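Local coordinates for protein phosphoserine aminotransferase SerC (Cytophaga hutchinsonii ATCC 33406, PDB 3FFR) that probably catalyses the PLP-dependent transamination that makes phosphoserine in serine biosynthesis, its cofactor bound to a lysine as a Schiff base, at residues 243-246 against 247-250; 250-253 against 254-258; 350-353 against 354-358. One frame throughout, in Å; residues are numbered along the deposited sequence. Where two conformers were deposited one is given.

Interaction 1 (243-246 against 247-250)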
loop_
_atom_site.group_PDB
_atom_site.type_symbol
_atom_site.label_atom_id
_atom_site.label_comp_id
_atom_site.label_asym_id
_atom_site.label_seq_id
_atom_site.Cartn_x
_atom_site.Cartn_y
_atom_site.Cartn_z
ATOM N N THR A 243 -0.860 9.455 -1.359
ATOM C CA THR A 243 0.606 9.366 -1.377
ATOM C C THR A 243 0.949 7.881 -1.586
ATOM O O THR A 243 0.586 7.042 -0.761
ATOM C CB THR A 243 1.268 9.903 -0.110
ATOM O OG1 THR A 243 0.647 11.162 0.245
ATOM C CG2 THR A 243 2.805 10.065 -0.324
ATOM N N PRO A 244 1.657 7.564 -2.671
ATOM C CA PRO A 244 1.884 6.157 -2.949
ATOM C C PRO A 244 3.210 5.622 -2.459
ATOM O O PRO A 244 4.022 6.358 -1.918
ATOM C CB PRO A 244 1.941 6.157 -4.455
ATOM C CG PRO A 244 2.636 7.413 -4.786
ATOM C CD PRO A 244 2.194 8.424 -3.759
ATOM N N ASN A 245 3.452 4.366 -2.799
ATOM C CA ASN A 245 4.723 3.701 -2.468
ATOM C C ASN A 245 5.746 4.062 -3.534
ATOM O O ASN A 245 6.019 3.308 -4.463
ATOM C CB ASN A 245 4.545 2.202 -2.372
ATOM C CG ASN A 245 5.788 1.508 -1.865
ATOM O OD1 ASN A 245 6.874 2.114 -1.792
ATOM N ND2 ASN A 245 5.652 0.208 -1.537
ATOM N N ALA A 246 6.284 5.264 -3.400
ATOM C CA ALA A 246 7.282 5.782 -4.343
ATOM C C ALA A 246 8.520 4.918 -4.451
ATOM O O ALA A 246 9.140 4.807 -5.513
ATOM C CB ALA A 246 7.659 7.250 -3.968
HETATM N N MSE A 247 8.903 4.313 -3.330
HETATM C CA MSE A 247 10.106 3.471 -3.321
HETATM C C MSE A 247 9.919 2.358 -4.333
HETATM O O MSE A 247 10.798 2.083 -5.192
HETATM C CB MSE A 247 10.454 2.901 -1.934
HETATM C CG MSE A 247 10.616 3.973 -0.858
HETATM SE SE MSE A 247 12.099 5.200 -1.213
HETATM C CE MSE A 247 13.549 4.224 -0.533
ATOM N N ASN A 248 8.763 1.686 -4.255
ATOM C CA ASN A 248 8.493 0.592 -5.183
ATOM C C ASN A 248 8.242 1.053 -6.611
ATOM O O ASN A 248 8.568 0.346 -7.554
ATOM C CB ASN A 248 7.389 -0.372 -4.738
ATOM C CG ASN A 248 7.926 -1.557 -3.974
ATOM O OD1 ASN A 248 9.141 -1.711 -3.785
ATOM N ND2 ASN A 248 7.004 -2.428 -3.512
ATOM N N ILE A 249 7.614 2.208 -6.783
ATOM C CA ILE A 249 7.414 2.731 -8.155
ATOM C C ILE A 249 8.801 2.995 -8.767
ATOM O O ILE A 249 9.068 2.706 -9.936
ATOM C CB ILE A 249 6.497 3.983 -8.171
ATOM C CG1 ILE A 249 5.071 3.553 -7.757
ATOM C CG2 ILE A 249 6.462 4.612 -9.581
ATOM C CD1 ILE A 249 4.076 4.734 -7.506
ATOM N N PHE A 250 9.699 3.517 -7.936
ATOM C CA PHE A 250 11.081 3.780 -8.362
ATOM C C PHE A 250 11.782 2.480 -8.733
ATOM O O PHE A 250 12.364 2.318 -9.822
ATOM C CB PHE A 250 11.872 4.464 -7.244
ATOM C CG PHE A 250 13.304 4.747 -7.590
ATOM C CD1 PHE A 250 13.636 5.886 -8.326
ATOM C CD2 PHE A 250 14.319 3.927 -7.145
ATOM C CE1 PHE A 250 14.952 6.180 -8.624
ATOM C CE2 PHE A 250 15.641 4.217 -7.452
ATOM C CZ PHE A 250 15.947 5.345 -8.195
#

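Interaction 2 (250-253 against 254-258)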
loop_
_atom_site.group_PDB
_atom_site.type_symbol
_atom_site.label_atom_id
_atom_site.label_comp_id
_atom_site.label_asym_id
_atom_site.label_seq_id
_atom_site.Cartn_x
_atom_site.Cartn_y
_atom_site.Cartn_z
ATOM N N PHE A 250 9.699 3.517 -7.936
ATOM C CA PHE A 250 11.081 3.780 -8.362
ATOM C C PHE A 250 11.782 2.480 -8.733
ATOM O O PHE A 250 12.364 2.318 -9.822
ATOM C CB PHE A 250 11.872 4.464 -7.244
ATOM C CG PHE A 250 13.304 4.747 -7.590
ATOM C CD1 PHE A 250 13.636 5.886 -8.326
ATOM C CD2 PHE A 250 14.319 3.927 -7.145
ATOM C CE1 PHE A 250 14.952 6.180 -8.624
ATOM C CE2 PHE A 250 15.641 4.217 -7.452
ATOM C CZ PHE A 250 15.947 5.345 -8.195
ATOM N N LEU A 251 11.716 1.528 -7.817
ATOM C CA LEU A 251 12.392 0.252 -8.033
ATOM C C LEU A 251 11.806 -0.465 -9.243
ATOM O O LEU A 251 12.527 -1.107 -10.008
ATOM C CB LEU A 251 12.302 -0.653 -6.796
ATOM C CG LEU A 251 13.052 -0.224 -5.536
ATOM C CD1 LEU A 251 12.686 -1.221 -4.419
ATOM C CD2 LEU A 251 14.599 -0.147 -5.773
ATOM N N LEU A 252 10.494 -0.351 -9.418
ATOM C CA LEU A 252 9.838 -1.007 -10.557
ATOM C C LEU A 252 10.337 -0.457 -11.909
ATOM O O LEU A 252 10.571 -1.197 -12.874
ATOM C CB LEU A 252 8.304 -0.940 -10.472
ATOM C CG LEU A 252 7.520 -1.754 -11.512
ATOM C CD1 LEU A 252 7.845 -3.270 -11.473
ATOM C CD2 LEU A 252 6.001 -1.502 -11.343
ATOM N N GLY A 253 10.493 0.846 -11.980
ATOM C CA GLY A 253 10.987 1.472 -13.207
ATOM C C GLY A 253 12.418 1.053 -13.484
ATOM O O GLY A 253 12.785 0.824 -14.621
ATOM N N LYS A 254 13.214 0.912 -12.431
ATOM C CA LYS A 254 14.616 0.507 -12.601
ATOM C C LYS A 254 14.710 -0.958 -13.047
ATOM O O LYS A 254 15.450 -1.313 -13.979
ATOM C CB LYS A 254 15.415 0.702 -11.310
ATOM C CG LYS A 254 15.638 2.158 -10.907
ATOM C CD LYS A 254 16.440 2.942 -11.951
ATOM C CE LYS A 254 16.742 4.353 -11.502
ATOM N NZ LYS A 254 17.562 5.094 -12.513
ATOM N N VAL A 255 13.970 -1.827 -12.368
ATOM C CA VAL A 255 13.994 -3.280 -12.688
ATOM C C VAL A 255 13.422 -3.553 -14.051
ATOM O O VAL A 255 13.948 -4.357 -14.834
ATOM C CB VAL A 255 13.270 -4.115 -11.594
ATOM C CG1 VAL A 255 12.941 -5.534 -12.061
ATOM C CG2 VAL A 255 14.138 -4.109 -10.301
ATOM N N THR A 256 12.340 -2.868 -14.369
ATOM C CA THR A 256 11.773 -3.055 -15.707
ATOM C C THR A 256 12.766 -2.561 -16.748
ATOM O O THR A 256 12.824 -3.119 -17.841
ATOM C CB THR A 256 10.406 -2.409 -15.901
ATOM O OG1 THR A 256 10.438 -1.011 -15.527
ATOM C CG2 THR A 256 9.348 -3.142 -15.038
ATOM N N GLY A 257 13.553 -1.544 -16.407
ATOM C CA GLY A 257 14.601 -1.072 -17.343
ATOM C C GLY A 257 15.611 -2.181 -17.595
ATOM O O GLY A 257 16.034 -2.475 -18.744
ATOM N N ASP A 258 15.987 -2.823 -16.510
ATOM C CA ASP A 258 16.933 -3.931 -16.572
ATOM C C ASP A 258 16.334 -5.052 -17.431
ATOM O O ASP A 258 17.010 -5.677 -18.234
ATOM C CB ASP A 258 17.272 -4.469 -15.161
ATOM C CG ASP A 258 18.038 -3.469 -14.303
ATOM O OD1 ASP A 258 18.853 -2.710 -14.880
ATOM O OD2 ASP A 258 17.842 -3.455 -13.060
#

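Interaction 3 (350-353 against 354-358)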
loop_
_atom_site.group_PDB
_atom_site.type_symbol
_atom_site.label_atom_id
_atom_site.label_comp_id
_atom_site.label_asym_id
_atom_site.label_seq_id
_atom_site.Cartn_x
_atom_site.Cartn_y
_atom_site.Cartn_z
ATOM N N VAL A 350 19.456 -22.158 -10.085
ATOM C CA VAL A 350 18.540 -23.287 -10.285
ATOM C C VAL A 350 19.349 -24.577 -10.472
ATOM O O VAL A 350 18.998 -25.641 -9.948
ATOM C CB VAL A 350 17.541 -23.047 -11.441
ATOM C CG1 VAL A 350 16.761 -24.303 -11.764
ATOM C CG2 VAL A 350 16.559 -21.919 -11.041
ATOM N N HIS A 351 20.445 -24.450 -11.203
ATOM C CA HIS A 351 21.334 -25.572 -11.416
ATOM C C HIS A 351 21.839 -26.085 -10.076
ATOM O O HIS A 351 21.906 -27.291 -9.848
ATOM C CB HIS A 351 22.510 -25.194 -12.314
ATOM C CG HIS A 351 23.330 -26.371 -12.744
ATOM N ND1 HIS A 351 24.390 -26.846 -12.005
ATOM C CD2 HIS A 351 23.229 -27.181 -13.821
ATOM C CE1 HIS A 351 24.915 -27.893 -12.612
ATOM N NE2 HIS A 351 24.225 -28.121 -13.714
ATOM N N LYS A 352 22.212 -25.164 -9.205
ATOM C CA LYS A 352 22.708 -25.537 -7.873
ATOM C C LYS A 352 21.618 -26.213 -7.071
ATOM O O LYS A 352 21.842 -27.230 -6.410
ATOM C CB LYS A 352 23.265 -24.356 -7.092
ATOM C CG LYS A 352 23.743 -24.731 -5.676
ATOM C CD LYS A 352 24.215 -23.501 -4.891
ATOM C CE LYS A 352 24.704 -23.851 -3.459
ATOM N NZ LYS A 352 25.070 -22.645 -2.641
ATOM N N LEU A 353 20.409 -25.671 -7.175
ATOM C CA LEU A 353 19.267 -26.262 -6.472
ATOM C C LEU A 353 19.019 -27.705 -6.941
ATOM O O LEU A 353 18.895 -28.626 -6.124
ATOM C CB LEU A 353 17.977 -25.439 -6.679
ATOM C CG LEU A 353 16.711 -26.042 -6.050
ATOM C CD1 LEU A 353 16.724 -26.066 -4.534
ATOM C CD2 LEU A 353 15.466 -25.230 -6.564
ATOM N N VAL A 354 18.959 -27.887 -8.258
ATOM C CA VAL A 354 18.638 -29.209 -8.826
ATOM C C VAL A 354 19.744 -30.221 -8.493
ATOM O O VAL A 354 19.487 -31.376 -8.136
ATOM C CB VAL A 354 18.339 -29.139 -10.338
ATOM C CG1 VAL A 354 18.231 -30.552 -10.965
ATOM C CG2 VAL A 354 17.031 -28.354 -10.571
ATOM N N GLN A 355 20.981 -29.769 -8.571
ATOM C CA GLN A 355 22.097 -30.670 -8.316
ATOM C C GLN A 355 22.105 -31.109 -6.868
ATOM O O GLN A 355 22.408 -32.267 -6.540
ATOM C CB GLN A 355 23.429 -30.011 -8.658
ATOM C CG GLN A 355 24.635 -30.768 -8.129
ATOM C CD GLN A 355 25.909 -29.975 -8.334
ATOM O OE1 GLN A 355 26.373 -29.812 -9.470
ATOM N NE2 GLN A 355 26.482 -29.465 -7.228
ATOM N N THR A 356 21.752 -30.173 -6.004
ATOM C CA THR A 356 21.760 -30.426 -4.569
ATOM C C THR A 356 20.628 -31.385 -4.245
ATOM O O THR A 356 20.797 -32.341 -3.486
ATOM C CB THR A 356 21.673 -29.122 -3.760
ATOM O OG1 THR A 356 22.790 -28.285 -4.099
ATOM C CG2 THR A 356 21.675 -29.400 -2.278
ATOM N N LEU A 357 19.474 -31.143 -4.862
ATOM C CA LEU A 357 18.321 -32.018 -4.636
ATOM C C LEU A 357 18.629 -33.444 -5.111
ATOM O O LEU A 357 18.292 -34.436 -4.460
ATOM C CB LEU A 357 17.086 -31.502 -5.356
ATOM C CG LEU A 357 16.461 -30.254 -4.705
ATOM C CD1 LEU A 357 15.341 -29.721 -5.595
ATOM C CD2 LEU A 357 15.926 -30.522 -3.284
ATOM N N LYS A 358 19.267 -33.524 -6.262
ATOM C CA LYS A 358 19.586 -34.827 -6.847
ATOM C C LYS A 358 20.505 -35.627 -5.970
ATOM O O LYS A 358 20.345 -36.848 -5.795
ATOM C CB LYS A 358 20.259 -34.659 -8.204
ATOM C CG LYS A 358 19.318 -34.132 -9.258
ATOM C CD LYS A 358 20.036 -33.665 -10.508
ATOM C CE LYS A 358 20.757 -34.778 -11.220
ATOM N NZ LYS A 358 21.326 -34.234 -12.489
#

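Interaction 1 (243-246 against 247-250)
F250 N donates to A246 O at 2.8 Å, an ordinary i to i+4 bond in the first turn of helix 246-262. Beside it I249 N reaches N245 O at 3.0 Å. N245 itself stands just before the helix as its N-cap, and its amide oxygen OD1 accepts from N248 N at 3.1 Å. The bond is straight at the hydrogen (166°), yet the donor sits well above the amide plane, 65° out of it. CG anti to the backbone N (chi1 -173°) swings the amide back over the helix start, where asparagine is short enough to cap a backbone N-H that has no earlier turn to bind it. The amide planes of N245 and N248 are nearly parallel, their ND2 atoms 3.6 Å apart; each nitrogen is satisfied elsewhere, N245 by G198 O and N248 by P196 O. N245 is also the centre of an inverse gamma turn, in which A246 N makes a weak bond to P244 O. From the first residue of that turn, P244 CB packs on I249 CD1 at 4.0 Å, the two side chains crossing at about a right angle. T243 OG1 hydrogen-bonds the PLP-lysine of the second subunit, so this asparagine N-cap comes two residues after one that reaches the active site shared across the dimer interface, as in fold type I aminotransferases.

Interaction 2 (250-253 against 254-258)
K254 overlaps F250 with CG over one face of the ring and CE beyond its rim. Its CG stands 4.3 Å from the centroid of the F250 ring, offset toward the rim in a CH-pi contact, and farther along CE touches F250 CZ at 3.5 Å. The bend at chi2 (-62°) turns the chain back along the ring, so the methylene groups of a partly exposed lysine cover a buried aromatic; I31 and V44 also pack on that phenylalanine. Farther along the helix, T256 grips L252 O twice: OG1 donates to L252 O at 2.7 Å, and the backbone N of T256 reaches the same oxygen at 2.9 Å. With chi1 at 53°, OG1 lies between the backbone N and the carbonyl carbon, folded back toward the preceding turn, while the methyl CG2 meets L252 CD1 at 3.9 Å. Threonine suits this buried place because the hydroxyl spends its proton on the helix itself and the methyl faces leucine. The bond from G257 N to G253 O is longer, 3.1 Å, and noticeably bent at 141°; the same carbonyl also accepts from N51 ND2 of helix 39-55. G253 has no side chain, which is consistent with that helix coming this close to its backbone. On the buried side the T256 hydroxyl and the L252 and G253 carbonyls thus all have partners, while the lysine gives the aromatic its carbon chain.

Interaction 3 (350-353 against 354-358)
T356 directs both its hydroxyl and its backbone N-H to one acceptor, K352 O: OG1 lies 2.7 Å from K352 O, and the backbone N of T356 lies 3.0 Å from it. The two donors come from opposite faces of the carbonyl plane, so neither displaces the other. OG1 gets there by standing beside its own backbone N, anti to the carbonyl carbon (chi1 -59°), a position from which a threonine can return its hydroxyl proton to the preceding turn. The ladder on each side is regular: V354 N bonds V350 O at 2.8 Å, Q355 N bonds H351 O at 2.9 Å, and L357 N bonds L353 O, also at 2.9 Å. K352 runs out fully extended beside T356, both pointing the same way, and its NZ is satisfied outside the helix by F321 O; the length of lysine lets it run from the helix to a carbonyl on a neighbouring part of the chain. On the apolar side, L353 CG meets L357 CD1 at 4.0 Å, the two leucines, four residues apart, crossing at a slant. V350 CG1 and V354 CG2 approach more loosely, 4.2 Å apart. Helix 347-360 turns this side to the fold: L353 packs on M323 and V325 of strand 323-327 and on F8 of strand 6-8, L357 on I314 and L318 of helix 311-318, and V350 on I278 of helix 264-284.

Overall arrangement
Interactions 1 and 2 follow one another along helix 246-262, their centres 12 Å apart and F250 common to both: the first covers the approach and cap, the second carries the helix on beside helices 19-28 and 39-55. Interaction 1 is the one that reaches the active site, through T243 to the PLP-lysine of the second subunit; the P244 side chain is also about 7 Å from a bound serine. No other chain touches the other two. Interaction 3 lies much farther along the sequence, on helix 347-360 against the five-stranded sheet. Its centre is about 29 Å from that of interaction 2 and 36 Å from that of interaction 1.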